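Local coordinates for redox-sensing transcriptional repressor Rex (Thermoanaerobacter ethanolicus, PDB 3WGG), which probably represses transcription as a DNA-binding homodimer that responds to the NADH/NAD(+) redox balance of the cell, at residues I151-K156 with W175-I180; N158-A163 with D181-D186. All blocks are in the same frame, centred on the assembly; numbering follows the deposited sequence.

Interaction 1. Residues I151-K156 with W175-I180. With 8NA (alpha-Diphosphopyridine nucleotide), chain C.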
ATOM      1  N   ILE A 151       8.905  -8.410   9.776  1.00 30.08           N
ATOM      2  CA  ILE A 151       8.575  -7.957   8.442  1.00 29.71           C
ATOM      3  C   ILE A 151       9.119  -8.987   7.452  1.00 31.63           C
ATOM      4  O   ILE A 151      10.331  -9.269   7.433  1.00 32.25           O
ATOM      5  CB  ILE A 151       9.176  -6.546   8.183  1.00 29.43           C
ATOM      6  CG1 ILE A 151       8.736  -5.567   9.284  1.00 25.18           C
ATOM      7  CG2 ILE A 151       8.832  -6.052   6.719  1.00 23.80           C
ATOM      8  CD1 ILE A 151       9.575  -4.183   9.288  1.00 27.30           C
ATOM      9  N   LEU A 152       8.228  -9.560   6.640  1.00 31.09           N
ATOM     10  CA  LEU A 152       8.610 -10.623   5.727  1.00 31.90           C
ATOM     11  C   LEU A 152       8.808 -10.141   4.319  1.00 31.25           C
ATOM     12  O   LEU A 152       7.838  -9.678   3.671  1.00 29.75           O
ATOM     13  CB  LEU A 152       7.531 -11.693   5.675  1.00 33.65           C
ATOM     14  CG  LEU A 152       7.323 -12.440   6.963  1.00 37.31           C
ATOM     15  CD1 LEU A 152       6.207 -13.395   6.644  1.00 41.42           C
ATOM     16  CD2 LEU A 152       8.636 -13.150   7.270  1.00 38.85           C
ATOM     17  N   CYS A 153      10.039 -10.300   3.837  1.00 29.98           N
ATOM     18  CA  CYS A 153      10.452  -9.836   2.505  1.00 30.97           C
ATOM     19  C   CYS A 153      11.187 -10.963   1.767  1.00 33.20           C
ATOM     20  O   CYS A 153      12.208 -10.768   1.059  1.00 30.59           O
ATOM     21  CB  CYS A 153      11.323  -8.590   2.633  1.00 31.41           C
ATOM     22  SG  CYS A 153      10.522  -7.206   3.495  1.00 31.32           S
ATOM     23  N   ILE A 154      10.640 -12.168   1.942  1.00 36.07           N
ATOM     24  CA  ILE A 154      11.214 -13.374   1.351  1.00 37.38           C
ATOM     25  C   ILE A 154      10.333 -13.912   0.232  1.00 39.08           C
ATOM     26  O   ILE A 154       9.213 -13.472   0.100  1.00 37.42           O
ATOM     27  CB  ILE A 154      11.396 -14.476   2.398  1.00 38.30           C
ATOM     28  CG1 ILE A 154      10.053 -14.812   3.071  1.00 40.59           C
ATOM     29  CG2 ILE A 154      12.474 -14.064   3.401  1.00 40.60           C
ATOM     30  CD1 ILE A 154      10.052 -16.088   3.814  1.00 44.97           C
ATOM     31  N   PRO A 155      10.844 -14.889  -0.561  1.00 40.80           N
ATOM     32  CA  PRO A 155      10.004 -15.493  -1.596  1.00 42.43           C
ATOM     33  C   PRO A 155       8.889 -16.316  -0.953  1.00 44.35           C
ATOM     34  O   PRO A 155       8.985 -16.710   0.207  1.00 43.39           O
ATOM     35  CB  PRO A 155      10.992 -16.381  -2.413  1.00 43.36           C
ATOM     36  CG  PRO A 155      12.409 -15.904  -2.015  1.00 43.03           C
ATOM     37  CD  PRO A 155      12.241 -15.371  -0.595  1.00 39.84           C
ATOM     38  N   LYS A 156       7.796 -16.480  -1.690  1.00 48.10           N
ATOM     39  CA  LYS A 156       6.565 -17.086  -1.180  1.00 52.54           C
ATOM     40  C   LYS A 156       6.777 -18.477  -0.594  1.00 55.62           C
ATOM     41  O   LYS A 156       6.180 -18.842   0.409  1.00 55.77           O
ATOM     42  CB  LYS A 156       5.592 -17.325  -2.332  1.00 53.23           C
ATOM     43  CG  LYS A 156       4.833 -16.164  -2.856  1.00 55.48           C
ATOM     44  CD  LYS A 156       3.980 -16.636  -4.045  1.00 59.22           C
ATOM     45  CE  LYS A 156       4.854 -16.934  -5.260  1.00 64.23           C
ATOM     46  NZ  LYS A 156       4.613 -18.323  -5.782  1.00 67.98           N
ATOM     47  N   TRP A 175       4.266  -8.129   9.373  1.00 28.27           N
ATOM     48  CA  TRP A 175       3.896  -7.223   8.304  1.00 27.88           C
ATOM     49  C   TRP A 175       4.392  -7.934   7.081  1.00 29.16           C
ATOM     50  O   TRP A 175       5.609  -8.047   6.886  1.00 28.70           O
ATOM     51  CB  TRP A 175       4.616  -5.880   8.496  1.00 28.24           C
ATOM     52  CG  TRP A 175       4.153  -4.763   7.585  1.00 27.20           C
ATOM     53  CD1 TRP A 175       2.890  -4.544   7.119  1.00 30.23           C
ATOM     54  CD2 TRP A 175       4.948  -3.669   7.130  1.00 25.95           C
ATOM     55  NE1 TRP A 175       2.853  -3.396   6.342  1.00 26.58           N
ATOM     56  CE2 TRP A 175       4.102  -2.832   6.347  1.00 29.50           C
ATOM     57  CE3 TRP A 175       6.307  -3.331   7.269  1.00 20.17           C
ATOM     58  CZ2 TRP A 175       4.576  -1.671   5.696  1.00 27.09           C
ATOM     59  CZ3 TRP A 175       6.765  -2.141   6.675  1.00 24.48           C
ATOM     60  CH2 TRP A 175       5.901  -1.343   5.877  1.00 26.38           C
ATOM     61  N   ASN A 176       3.461  -8.481   6.292  1.00 29.69           N
ATOM     62  CA  ASN A 176       3.841  -9.445   5.296  1.00 30.95           C
ATOM     63  C   ASN A 176       3.772  -8.860   3.897  1.00 31.08           C
ATOM     64  O   ASN A 176       2.695  -8.400   3.475  1.00 29.37           O
ATOM     65  CB  ASN A 176       2.938 -10.694   5.410  1.00 31.66           C
ATOM     66  CG  ASN A 176       2.962 -11.578   4.140  1.00 33.78           C
ATOM     67  OD1 ASN A 176       4.026 -11.944   3.643  1.00 33.67           O
ATOM     68  ND2 ASN A 176       1.769 -11.960   3.647  1.00 34.82           N
ATOM     69  N   PHE A 177       4.895  -8.886   3.172  1.00 31.47           N
ATOM     70  CA  PHE A 177       4.908  -8.399   1.775  1.00 33.46           C
ATOM     71  C   PHE A 177       4.564  -9.447   0.712  1.00 37.97           C
ATOM     72  O   PHE A 177       4.376  -9.095  -0.456  1.00 38.92           O
ATOM     73  CB  PHE A 177       6.206  -7.663   1.409  1.00 31.99           C
ATOM     74  CG  PHE A 177       6.286  -6.266   1.978  1.00 28.81           C
ATOM     75  CD1 PHE A 177       6.009  -5.175   1.182  1.00 22.18           C
ATOM     76  CD2 PHE A 177       6.594  -6.061   3.316  1.00 29.04           C
ATOM     77  CE1 PHE A 177       6.089  -3.884   1.684  1.00 27.83           C
ATOM     78  CE2 PHE A 177       6.655  -4.785   3.845  1.00 30.26           C
ATOM     79  CZ  PHE A 177       6.390  -3.666   2.995  1.00 27.20           C
ATOM     80  N   LEU A 178       4.422 -10.712   1.115  1.00 41.62           N
ATOM     81  CA  LEU A 178       4.132 -11.795   0.155  1.00 45.06           C
ATOM     82  C   LEU A 178       2.642 -12.018  -0.160  1.00 47.99           C
ATOM     83  O   LEU A 178       1.798 -11.949   0.740  1.00 47.51           O
ATOM     84  CB  LEU A 178       4.784 -13.118   0.580  1.00 45.27           C
ATOM     85  CG  LEU A 178       5.934 -13.158   1.596  1.00 47.88           C
ATOM     86  CD1 LEU A 178       6.554 -14.524   1.567  1.00 52.51           C
ATOM     87  CD2 LEU A 178       6.995 -12.107   1.387  1.00 49.65           C
ATOM     88  N   PRO A 179       2.308 -12.308  -1.446  1.00 51.22           N
ATOM     89  CA  PRO A 179       0.914 -12.628  -1.769  1.00 53.41           C
ATOM     90  C   PRO A 179       0.627 -14.102  -1.521  1.00 56.38           C
ATOM     91  O   PRO A 179       0.420 -14.863  -2.457  1.00 58.91           O
ATOM     92  CB  PRO A 179       0.827 -12.324  -3.252  1.00 53.35           C
ATOM     93  CG  PRO A 179       2.169 -12.708  -3.756  1.00 53.74           C
ATOM     94  CD  PRO A 179       3.153 -12.325  -2.648  1.00 51.03           C
ATOM     95  N   ILE A 180       0.649 -14.497  -0.262  1.00 58.29           N
ATOM     96  CA  ILE A 180       0.247 -15.822   0.168  1.00 61.31           C
ATOM     97  C   ILE A 180      -0.696 -15.344   1.233  1.00 61.85           C
ATOM     98  O   ILE A 180      -0.560 -14.207   1.665  1.00 61.29           O
ATOM     99  CB  ILE A 180       1.417 -16.532   0.907  1.00 61.31           C
ATOM    100  CG1 ILE A 180       2.555 -16.841  -0.039  1.00 63.29           C
ATOM    101  CG2 ILE A 180       0.954 -17.796   1.655  1.00 65.05           C
ATOM    102  CD1 ILE A 180       2.384 -18.158  -0.842  1.00 68.34           C
TER
HETATM  103  PA  8NA C 301      15.378 -11.117  -3.801  1.00 38.40           P
HETATM  104  O1A 8NA C 301      15.694 -12.421  -4.500  1.00 43.92           O
HETATM  105  O2A 8NA C 301      16.098  -9.836  -4.185  1.00 36.76           O
HETATM  106  O5B 8NA C 301      15.470 -11.373  -2.211  1.00 35.52           O
HETATM  107  C5B 8NA C 301      14.857 -12.466  -1.526  1.00 32.59           C
HETATM  108  C4B 8NA C 301      15.813 -12.742  -0.375  1.00 30.32           C
HETATM  109  O4B 8NA C 301      15.290 -13.635   0.592  1.00 32.64           O
HETATM  110  C3B 8NA C 301      17.098 -13.373  -0.882  1.00 30.98           C
HETATM  111  O3B 8NA C 301      18.140 -12.551  -0.336  1.00 28.20           O
HETATM  112  C2B 8NA C 301      17.081 -14.781  -0.259  1.00 32.10           C
HETATM  113  O2B 8NA C 301      18.396 -15.198   0.134  1.00 31.95           O
HETATM  114  C1B 8NA C 301      16.303 -14.535   1.003  1.00 30.87           C
HETATM  115  N9A 8NA C 301      15.571 -15.694   1.504  1.00 36.75           N
HETATM  116  C8A 8NA C 301      14.993 -16.707   0.822  1.00 35.97           C
HETATM  117  N7A 8NA C 301      14.364 -17.501   1.726  1.00 39.65           N
HETATM  118  C5A 8NA C 301      14.590 -16.975   2.958  1.00 39.92           C
HETATM  119  C6A 8NA C 301      14.245 -17.330   4.253  1.00 40.16           C
HETATM  120  N6A 8NA C 301      13.513 -18.438   4.499  1.00 46.64           N
HETATM  121  N1A 8NA C 301      14.654 -16.567   5.273  1.00 37.62           N
HETATM  122  C2A 8NA C 301      15.417 -15.472   5.101  1.00 37.17           C
HETATM  123  N3A 8NA C 301      15.796 -15.122   3.879  1.00 36.43           N
HETATM  124  C4A 8NA C 301      15.380 -15.846   2.808  1.00 36.90           C
HETATM  125  O3  8NA C 301      13.780 -10.835  -4.031  1.00 35.35           O
HETATM  126  PN  8NA C 301      13.133  -9.397  -3.663  1.00 35.02           P
HETATM  127  O1N 8NA C 301      13.190  -8.511  -4.870  1.00 33.45           O
HETATM  128  O2N 8NA C 301      13.761  -8.847  -2.398  1.00 28.60           O
HETATM  129  O5D 8NA C 301      11.563  -9.755  -3.459  1.00 35.84           O
HETATM  130  C5D 8NA C 301      11.024 -10.491  -2.344  1.00 41.07           C
HETATM  131  C4D 8NA C 301       9.526 -10.779  -2.563  1.00 43.51           C
HETATM  132  O4D 8NA C 301       8.932  -9.718  -3.347  1.00 43.92           O
HETATM  133  C3D 8NA C 301       9.219 -12.043  -3.339  1.00 47.35           C
HETATM  134  O3D 8NA C 301       7.944 -12.566  -2.887  1.00 49.31           O
HETATM  135  C2D 8NA C 301       9.019 -11.556  -4.759  1.00 45.83           C
HETATM  136  O2D 8NA C 301       8.074 -12.443  -5.326  1.00 47.13           O
HETATM  137  C1D 8NA C 301       8.479 -10.125  -4.643  1.00 40.98           C
HETATM  138  N1N 8NA C 301       6.986  -9.987  -4.618  1.00 38.74           N
HETATM  139  C2N 8NA C 301       6.278  -9.961  -5.803  1.00 38.35           C
HETATM  140  C3N 8NA C 301       4.936  -9.834  -5.876  1.00 37.39           C
HETATM  141  C7N 8NA C 301       4.309  -9.841  -7.205  1.00 35.47           C
HETATM  142  O7N 8NA C 301       4.947 -10.189  -8.196  1.00 37.78           O
HETATM  143  N7N 8NA C 301       3.047  -9.419  -7.278  1.00 34.76           N
HETATM  144  C4N 8NA C 301       4.109  -9.662  -4.615  1.00 35.42           C
HETATM  145  C5N 8NA C 301       4.989  -9.650  -3.374  1.00 37.57           C
HETATM  146  C6N 8NA C 301       6.323  -9.800  -3.419  1.00 32.54           C

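Interaction 2. Residues N158-A163 with D181-D186. With 8NA (alpha-Diphosphopyridine nucleotide), chain C.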
ATOM      1  N   ASN A 158       8.295 -20.405   1.138  1.00 62.68           N
ATOM      2  CA  ASN A 158       8.676 -20.854   2.478  1.00 63.04           C
ATOM      3  C   ASN A 158       8.444 -19.729   3.478  1.00 60.92           C
ATOM      4  O   ASN A 158       9.040 -19.695   4.560  1.00 62.35           O
ATOM      5  CB  ASN A 158      10.151 -21.265   2.480  1.00 65.21           C
ATOM      6  CG  ASN A 158      11.087 -20.085   2.139  1.00 66.03           C
ATOM      7  OD1 ASN A 158      10.714 -18.916   2.300  1.00 68.35           O
ATOM      8  ND2 ASN A 158      12.291 -20.395   1.645  1.00 66.14           N
ATOM      9  N   ALA A 159       7.583 -18.796   3.091  1.00 57.12           N
ATOM     10  CA  ALA A 159       7.029 -17.841   4.010  1.00 54.17           C
ATOM     11  C   ALA A 159       6.347 -18.511   5.217  1.00 53.51           C
ATOM     12  O   ALA A 159       6.600 -18.109   6.348  1.00 52.92           O
ATOM     13  CB  ALA A 159       6.071 -16.911   3.290  1.00 52.60           C
ATOM     14  N   GLN A 160       5.496 -19.519   4.989  1.00 51.86           N
ATOM     15  CA  GLN A 160       4.694 -20.046   6.090  1.00 51.59           C
ATOM     16  C   GLN A 160       5.610 -20.631   7.162  1.00 50.89           C
ATOM     17  O   GLN A 160       5.479 -20.336   8.341  1.00 51.20           O
ATOM     18  CB  GLN A 160       3.657 -21.080   5.606  1.00 51.87           C
ATOM     19  CG  GLN A 160       2.745 -21.607   6.733  1.00 52.30           C
ATOM     20  CD  GLN A 160       1.827 -20.539   7.352  1.00 52.89           C
ATOM     21  OE1 GLN A 160       0.975 -19.948   6.659  1.00 54.55           O
ATOM     22  NE2 GLN A 160       1.983 -20.294   8.665  1.00 51.01           N
ATOM     23  N   TYR A 161       6.569 -21.431   6.727  1.00 52.89           N
ATOM     24  CA  TYR A 161       7.538 -22.029   7.629  1.00 53.90           C
ATOM     25  C   TYR A 161       8.184 -20.937   8.479  1.00 51.41           C
ATOM     26  O   TYR A 161       8.267 -21.036   9.695  1.00 49.42           O
ATOM     27  CB  TYR A 161       8.591 -22.776   6.811  1.00 55.48           C
ATOM     28  CG  TYR A 161       9.711 -23.359   7.635  1.00 62.05           C
ATOM     29  CD1 TYR A 161       9.528 -24.552   8.338  1.00 69.65           C
ATOM     30  CD2 TYR A 161      10.963 -22.736   7.705  1.00 67.03           C
ATOM     31  CE1 TYR A 161      10.549 -25.112   9.102  1.00 72.67           C
ATOM     32  CE2 TYR A 161      12.001 -23.295   8.469  1.00 72.10           C
ATOM     33  CZ  TYR A 161      11.781 -24.487   9.162  1.00 73.46           C
ATOM     34  OH  TYR A 161      12.778 -25.068   9.927  1.00 77.24           O
ATOM     35  N   THR A 162       8.616 -19.870   7.814  1.00 49.77           N
ATOM     36  CA  THR A 162       9.290 -18.769   8.491  1.00 46.77           C
ATOM     37  C   THR A 162       8.329 -18.037   9.430  1.00 44.11           C
ATOM     38  O   THR A 162       8.680 -17.684  10.562  1.00 43.82           O
ATOM     39  CB  THR A 162       9.948 -17.834   7.439  1.00 45.94           C
ATOM     40  OG1 THR A 162      11.178 -18.422   7.022  1.00 48.51           O
ATOM     41  CG2 THR A 162      10.219 -16.467   8.005  1.00 46.15           C
ATOM     42  N   ALA A 163       7.106 -17.797   8.972  1.00 40.77           N
ATOM     43  CA  ALA A 163       6.140 -17.185   9.840  1.00 39.53           C
ATOM     44  C   ALA A 163       5.965 -17.999  11.124  1.00 40.24           C
ATOM     45  O   ALA A 163       5.878 -17.432  12.218  1.00 38.04           O
ATOM     46  CB  ALA A 163       4.805 -17.032   9.125  1.00 41.19           C
ATOM     47  N   ASP A 181      -1.625 -16.168   1.703  1.00 63.70           N
ATOM     48  CA  ASP A 181      -2.299 -15.765   2.927  1.00 63.71           C
ATOM     49  C   ASP A 181      -1.831 -16.606   4.103  1.00 63.26           C
ATOM     50  O   ASP A 181      -2.285 -17.734   4.306  1.00 64.24           O
ATOM     51  CB  ASP A 181      -3.825 -15.572   2.768  1.00 65.02           C
ATOM     52  CG  ASP A 181      -4.639 -16.812   3.102  1.00 68.32           C
ATOM     53  OD1 ASP A 181      -4.500 -17.820   2.385  1.00 73.78           O
ATOM     54  OD2 ASP A 181      -5.469 -16.759   4.038  1.00 68.37           O
ATOM     55  N   LEU A 182      -0.865 -16.049   4.836  1.00 61.33           N
ATOM     56  CA  LEU A 182      -0.230 -16.722   5.960  1.00 59.56           C
ATOM     57  C   LEU A 182      -1.231 -17.090   7.033  1.00 58.68           C
ATOM     58  O   LEU A 182      -2.152 -16.335   7.319  1.00 58.00           O
ATOM     59  CB  LEU A 182       0.877 -15.852   6.565  1.00 58.59           C
ATOM     60  CG  LEU A 182       2.006 -15.417   5.630  1.00 58.61           C
ATOM     61  CD1 LEU A 182       2.794 -14.271   6.252  1.00 58.59           C
ATOM     62  CD2 LEU A 182       2.930 -16.560   5.301  1.00 56.60           C
ATOM     63  N   LYS A 183      -1.057 -18.278   7.595  1.00 58.43           N
ATOM     64  CA  LYS A 183      -1.800 -18.694   8.762  1.00 58.13           C
ATOM     65  C   LYS A 183      -1.023 -18.268   9.998  1.00 55.85           C
ATOM     66  O   LYS A 183       0.146 -18.590  10.131  1.00 55.87           O
ATOM     67  CB  LYS A 183      -1.971 -20.219   8.776  1.00 60.46           C
ATOM     68  CG  LYS A 183      -2.204 -20.860   7.395  1.00 66.06           C
ATOM     69  CD  LYS A 183      -2.575 -22.349   7.531  1.00 72.86           C
ATOM     70  CE  LYS A 183      -2.284 -23.146   6.254  1.00 77.72           C
ATOM     71  NZ  LYS A 183      -0.822 -23.392   6.005  1.00 79.17           N
ATOM     72  N   VAL A 184      -1.667 -17.538  10.905  1.00 53.83           N
ATOM     73  CA  VAL A 184      -1.056 -17.213  12.195  1.00 51.82           C
ATOM     74  C   VAL A 184      -2.100 -17.482  13.273  1.00 51.10           C
ATOM     75  O   VAL A 184      -3.283 -17.417  12.981  1.00 50.33           O
ATOM     76  CB  VAL A 184      -0.667 -15.704  12.266  1.00 49.58           C
ATOM     77  CG1 VAL A 184       0.358 -15.381  11.213  1.00 49.33           C
ATOM     78  CG2 VAL A 184      -1.917 -14.810  12.115  1.00 47.03           C
ATOM     79  N   PRO A 185      -1.689 -17.649  14.532  1.00 51.07           N
ATOM     80  CA  PRO A 185      -2.789 -17.695  15.495  1.00 51.56           C
ATOM     81  C   PRO A 185      -3.608 -16.407  15.520  1.00 51.95           C
ATOM     82  O   PRO A 185      -3.204 -15.365  14.967  1.00 50.68           O
ATOM     83  CB  PRO A 185      -2.094 -17.929  16.845  1.00 51.48           C
ATOM     84  CG  PRO A 185      -0.775 -18.584  16.504  1.00 52.01           C
ATOM     85  CD  PRO A 185      -0.396 -18.014  15.136  1.00 52.21           C
ATOM     86  N   ASP A 186      -4.755 -16.487  16.188  1.00 52.47           N
ATOM     87  CA  ASP A 186      -5.715 -15.400  16.249  1.00 52.32           C
ATOM     88  C   ASP A 186      -5.258 -14.190  17.034  1.00 50.07           C
ATOM     89  O   ASP A 186      -5.695 -13.082  16.766  1.00 49.09           O
ATOM     90  CB  ASP A 186      -7.000 -15.920  16.876  1.00 55.37           C
ATOM     91  CG  ASP A 186      -8.091 -16.035  15.879  1.00 62.07           C
ATOM     92  OD1 ASP A 186      -7.862 -16.705  14.835  1.00 67.52           O
ATOM     93  OD2 ASP A 186      -9.147 -15.392  16.121  1.00 70.28           O
TER
HETATM   94  PA  8NA C 301      15.378 -11.117  -3.801  1.00 38.40           P
HETATM   95  O1A 8NA C 301      15.694 -12.421  -4.500  1.00 43.92           O
HETATM   96  O2A 8NA C 301      16.098  -9.836  -4.185  1.00 36.76           O
HETATM   97  O5B 8NA C 301      15.470 -11.373  -2.211  1.00 35.52           O
HETATM   98  C5B 8NA C 301      14.857 -12.466  -1.526  1.00 32.59           C
HETATM   99  C4B 8NA C 301      15.813 -12.742  -0.375  1.00 30.32           C
HETATM  100  O4B 8NA C 301      15.290 -13.635   0.592  1.00 32.64           O
HETATM  101  C3B 8NA C 301      17.098 -13.373  -0.882  1.00 30.98           C
HETATM  102  O3B 8NA C 301      18.140 -12.551  -0.336  1.00 28.20           O
HETATM  103  C2B 8NA C 301      17.081 -14.781  -0.259  1.00 32.10           C
HETATM  104  O2B 8NA C 301      18.396 -15.198   0.134  1.00 31.95           O
HETATM  105  C1B 8NA C 301      16.303 -14.535   1.003  1.00 30.87           C
HETATM  106  N9A 8NA C 301      15.571 -15.694   1.504  1.00 36.75           N
HETATM  107  C8A 8NA C 301      14.993 -16.707   0.822  1.00 35.97           C
HETATM  108  N7A 8NA C 301      14.364 -17.501   1.726  1.00 39.65           N
HETATM  109  C5A 8NA C 301      14.590 -16.975   2.958  1.00 39.92           C
HETATM  110  C6A 8NA C 301      14.245 -17.330   4.253  1.00 40.16           C
HETATM  111  N6A 8NA C 301      13.513 -18.438   4.499  1.00 46.64           N
HETATM  112  N1A 8NA C 301      14.654 -16.567   5.273  1.00 37.62           N
HETATM  113  C2A 8NA C 301      15.417 -15.472   5.101  1.00 37.17           C
HETATM  114  N3A 8NA C 301      15.796 -15.122   3.879  1.00 36.43           N
HETATM  115  C4A 8NA C 301      15.380 -15.846   2.808  1.00 36.90           C
HETATM  116  O3  8NA C 301      13.780 -10.835  -4.031  1.00 35.35           O
HETATM  117  PN  8NA C 301      13.133  -9.397  -3.663  1.00 35.02           P
HETATM  118  O1N 8NA C 301      13.190  -8.511  -4.870  1.00 33.45           O
HETATM  119  O2N 8NA C 301      13.761  -8.847  -2.398  1.00 28.60           O
HETATM  120  O5D 8NA C 301      11.563  -9.755  -3.459  1.00 35.84           O
HETATM  121  C5D 8NA C 301      11.024 -10.491  -2.344  1.00 41.07           C
HETATM  122  C4D 8NA C 301       9.526 -10.779  -2.563  1.00 43.51           C
HETATM  123  O4D 8NA C 301       8.932  -9.718  -3.347  1.00 43.92           O
HETATM  124  C3D 8NA C 301       9.219 -12.043  -3.339  1.00 47.35           C
HETATM  125  O3D 8NA C 301       7.944 -12.566  -2.887  1.00 49.31           O
HETATM  126  C2D 8NA C 301       9.019 -11.556  -4.759  1.00 45.83           C
HETATM  127  O2D 8NA C 301       8.074 -12.443  -5.326  1.00 47.13           O
HETATM  128  C1D 8NA C 301       8.479 -10.125  -4.643  1.00 40.98           C
HETATM  129  N1N 8NA C 301       6.986  -9.987  -4.618  1.00 38.74           N
HETATM  130  C2N 8NA C 301       6.278  -9.961  -5.803  1.00 38.35           C
HETATM  131  C3N 8NA C 301       4.936  -9.834  -5.876  1.00 37.39           C
HETATM  132  C7N 8NA C 301       4.309  -9.841  -7.205  1.00 35.47           C
HETATM  133  O7N 8NA C 301       4.947 -10.189  -8.196  1.00 37.78           O
HETATM  134  N7N 8NA C 301       3.047  -9.419  -7.278  1.00 34.76           N
HETATM  135  C4N 8NA C 301       4.109  -9.662  -4.615  1.00 35.42           C
HETATM  136  C5N 8NA C 301       4.989  -9.650  -3.374  1.00 37.57           C
HETATM  137  C6N 8NA C 301       6.323  -9.800  -3.419  1.00 32.54           C
HETATM  138  O   HOH W   1       0.428 -20.994   3.900  1.00 47.70           O

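Interaction 1. Residues I151-K156 with W175-I180
Ile154 and Leu178 meet at the nucleotide-binding edge of the Rossmann domain, where strands 149-152 and 173-176 end and their loops turn to the dinucleotide. The strands are parallel neighbours. Leu152 N donates to Trp175 O at 3.0 Å, and Phe177 N returns a bond to Leu152 O at 3.1 Å, in the carbonyl plane, so the second bond carries the pairing just past the end of the strands.

One face of the sheet carries Ile151 and Trp175, side by side and pointing the same way. Trp175 CG is anti to the backbone N (chi1 -170°), which lays the indole alongside Ile151: CG1 comes in at the ring edge, in plane, and CG2 reaches Trp175 CE3 at 3.8 Å. That same CG2 touches the edge of the Phe177 ring at CE2, while CE2 itself sits over an indole face, offset toward the rim. Cys153 SG also lies against the Phe177 ring, oblique to it and 4.8 Å from its centroid. Trp175 NE1 bonds to Ser198 of the second subunit, carrying this face to the dimer interface.

These strands belong to a beta-alpha-beta unit, with helix 159-168 covering the opposite face. There Leu152 packs its CB and CD1 against Asn176 OD1, which also accepts Leu178 N at 2.8 Å in an Asx turn, the donor standing about 60° out of the carbonyl plane; Asn176 ND2 bonds to Asn192.

Past the strand ends, Ile154 CG1 lies 3.8 Å from Leu178 CD1. Ile154 CG2 packs on the adenine, 3.5 Å from C4A of the ligand, and Pro179 CD approaches C5N of its nicotinamide ring at 3.3 Å. Farther out, the CB and CG methylenes of Lys156 run across Ile180 CG1 and CD1.

Interaction 2. Residues N158-A163 with D181-D186
Gln160 reaches from the first turn of helix 159-168, the connecting helix of a Rossmann beta-alpha-beta unit, to the backbone of Lys183 in the loop that leads on to strand 189-192. Its side-chain amide pairs with that one residue twice. Lys183 N donates to Gln160 OE1 at 2.8 Å, nearly straight at 172° and on a lone pair in the carbonyl plane; Gln160 NE2 donates to Lys183 O at 2.9 Å, again in plane and on a lone pair. With the two bonds running in opposite senses, the amide is held flat and its flip is fixed. Gln160 gets there by leaving the helix with CG anti to the backbone N and then bending at chi2 (65°). Its NE2 has a further acceptor one turn on, Asp164 OD1. With an alanine here, the N-H and carbonyl of Lys183 would probably lose both of their side-chain mates, and this loop is likely to be held to the helix less firmly.

Leu182 supplies the apolar half of the contact. Its CD2 points at the helix, 3.7 Å from Ala159 CB and 4.3 Å from Ala163 CB, two small residues one turn apart on the helix. Leu190 of strand 189-192 also packs on Leu182. Asp181, just before Leu182, has been seen to bind zinc in this protein, and here lies against Glu24 of the second subunit. On the helix, Thr162 OG1 accepts a weak bond from the adenine amino group N6A of the ligand at 3.4 Å.

Lys183 crosses Gln160 at about a right angle, its CG 3.4 Å from Gln160 OE1. A water donates to that same OE1 at 3.0 Å and accepts a weak bond from Lys183 NZ.

How the interactions relate
Interaction 1 is the larger and more deeply buried of the two, joining neighbouring strands inside the sheet; interaction 2 lies farther out, where the helix between those strands meets the loop after the second. The two alternate along the chain and share a hydrophobic seam: Leu182 CD1 packs 3.5 Å from Leu152 CD1, and Ala159 is wedged beside Ile154 and Leu178. Chemistry follows position. Backbone pairing and aromatic packing dominate 151-156 with 175-180, whereas 158-163 with 181-186 relies on a side-chain amide bonded to backbone, with a water and a lysine at its solvent side. Both touch the dinucleotide, but only interaction 1 reaches its nicotinamide end.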